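Local coordinates for protein Fc fragment of IgE receptor II (Bos taurus, PDB 6PWS) that is the cow low-affinity IgE receptor CD23, whose C-type lectin domain binds calcium and methyl alpha-mannoside, and probably mannose-bearing glycans, at residues Q32-Y35 against A36-L40. Sequence-based numbering, arbitrary orientation.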
loop_
_atom_site.group_PDB
_atom_site.type_symbol
_atom_site.label_atom_id
_atom_site.label_comp_id
_atom_site.label_asym_id
_atom_site.label_seq_id
_atom_site.Cartn_x
_atom_site.Cartn_y
_atom_site.Cartn_z
ATOM N N GLN A 32 0.762 7.470 9.996
ATOM C CA GLN A 32 1.419 6.619 10.978
ATOM C C GLN A 32 1.986 5.369 10.320
ATOM O O GLN A 32 3.083 4.911 10.667
ATOM C CB GLN A 32 0.444 6.236 12.090
ATOM C CG GLN A 32 0.004 7.391 12.976
ATOM C CD GLN A 32 -1.051 6.979 13.987
ATOM O OE1 GLN A 32 -2.020 6.304 13.653
ATOM N NE2 GLN A 32 -0.867 7.384 15.236
ATOM N N ALA A 33 1.256 4.812 9.353
ATOM C CA ALA A 33 1.751 3.659 8.611
ATOM C C ALA A 33 2.955 4.036 7.752
ATOM O O ALA A 33 3.907 3.253 7.635
ATOM C CB ALA A 33 0.618 3.052 7.778
ATOM N N ARG A 34 2.954 5.241 7.165
ATOM C CA ARG A 34 4.125 5.707 6.427
ATOM C C ARG A 34 5.365 5.599 7.304
ATOM O O ARG A 34 6.391 5.033 6.906
ATOM C CB ARG A 34 3.943 7.158 5.965
ATOM C CG ARG A 34 5.218 7.721 5.327
ATOM C CD ARG A 34 5.356 9.184 5.446
ATOM N NE ARG A 34 6.656 9.603 4.943
ATOM C CZ ARG A 34 6.931 10.854 4.630
ATOM N NH1 ARG A 34 6.015 11.790 4.794
ATOM N NH2 ARG A 34 8.106 11.190 4.141
ATOM N N TYR A 35 5.283 6.166 8.509
ATOM C CA TYR A 35 6.450 6.192 9.381
ATOM C C TYR A 35 6.741 4.832 9.994
ATOM O O TYR A 35 7.902 4.533 10.282
ATOM C CB TYR A 35 6.300 7.300 10.426
ATOM C CG TYR A 35 6.503 8.658 9.786
ATOM C CD1 TYR A 35 7.746 9.026 9.274
ATOM C CD2 TYR A 35 5.457 9.553 9.647
ATOM C CE1 TYR A 35 7.939 10.253 8.659
ATOM C CE2 TYR A 35 5.642 10.779 9.032
ATOM C CZ TYR A 35 6.879 11.123 8.535
ATOM O OH TYR A 35 7.052 12.346 7.928
ATOM N N ALA A 36 5.725 3.988 10.180
ATOM C CA ALA A 36 5.983 2.634 10.660
ATOM C C ALA A 36 6.814 1.860 9.647
ATOM O O ALA A 36 7.744 1.131 10.014
ATOM C CB ALA A 36 4.663 1.914 10.946
ATOM N N CYS A 37 6.503 2.013 8.356
ATOM C CA CYS A 37 7.317 1.371 7.332
ATOM C C CYS A 37 8.736 1.933 7.319
ATOM O O CYS A 37 9.706 1.175 7.216
ATOM C CB CYS A 37 6.679 1.515 5.952
ATOM S SG CYS A 37 5.163 0.539 5.721
ATOM N N GLU A 38 8.877 3.258 7.432
ATOM C CA GLU A 38 10.215 3.853 7.445
ATOM C C GLU A 38 11.023 3.404 8.656
ATOM O O GLU A 38 12.245 3.257 8.559
ATOM C CB GLU A 38 10.129 5.379 7.391
ATOM C CG GLU A 38 9.641 5.879 6.047
ATOM C CD GLU A 38 9.554 7.386 5.969
ATOM O OE1 GLU A 38 9.987 8.066 6.924
ATOM O OE2 GLU A 38 9.059 7.904 4.944
ATOM N N ASN A 39 10.371 3.191 9.799
ATOM C CA ASN A 39 11.078 2.701 10.980
ATOM C C ASN A 39 11.682 1.328 10.742
ATOM O O ASN A 39 12.690 0.971 11.369
ATOM C CB ASN A 39 10.100 2.655 12.152
ATOM C CG ASN A 39 10.720 2.104 13.394
ATOM O OD1 ASN A 39 11.618 2.714 13.970
ATOM N ND2 ASN A 39 10.237 0.944 13.834
ATOM N N LEU A 40 11.068 0.549 9.852
ATOM C CA LEU A 40 11.547 -0.758 9.428
ATOM C C LEU A 40 12.397 -0.675 8.167
ATOM O O LEU A 40 12.707 -1.711 7.570
ATOM C CB LEU A 40 10.366 -1.711 9.222
ATOM C CG LEU A 40 9.447 -1.870 10.438
ATOM C CD1 LEU A 40 8.197 -2.653 10.072
ATOM C CD2 LEU A 40 10.190 -2.540 11.582
#
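Arg-34 and Glu-38 form an i to i+4 salt bridge along the amphipathic helix 30-39, the first helix of this C-type lectin fold, lying against strands 43-44 and 123-131. Arg-34 gives its NE hydrogen to Glu-38 OE2 at 2.9 Å, and the bond is nearly straight at 164°. The carboxylate oxygen sits at the edge of the guanidinium, close to its plane, yet the nitrogen approaches from above the carboxylate plane; the two groups are turned 85° against each other, so this is a single-point bond through NE and not a flat bidentate pairing. Arg-34 reaches along the helix because CG stands anti to the backbone N (chi1 174°) and the chain stays extended as far as NE.

Tyr-35, on the exposed side, lies next to this pair. The Arg-34 CD methylene rests over one face of its ring, near the rim, while the hydroxyl oxygen OH lies 3.3 Å above the guanidinium plane, also off centre. A long side chain suits Arg-34, which also touches Leu-44 and Met-81 while its charge meets Glu-38.

On the inner face, Ala-33 and Cys-37 are buried against Leu-44 and Trp-126. The small methyl of Ala-33 is consistent with a close approach of the helix to both, and that of Ala-36 fits against Trp-126, its CB 3.4 Å from Gln-32 O. A disulfide from Cys-37 to Cys-128 ties the helix covalently to strand 123-131. Within the helix, i to i+4 backbone bonds run from Ala-36 N to Gln-32 O through Asn-39 N to Tyr-35 O, the latter 2.9 Å long. Glu-38 uses its second oxygen differently: OE1 lies obliquely beside the Tyr-35 ring, 3.4 Å from CD1.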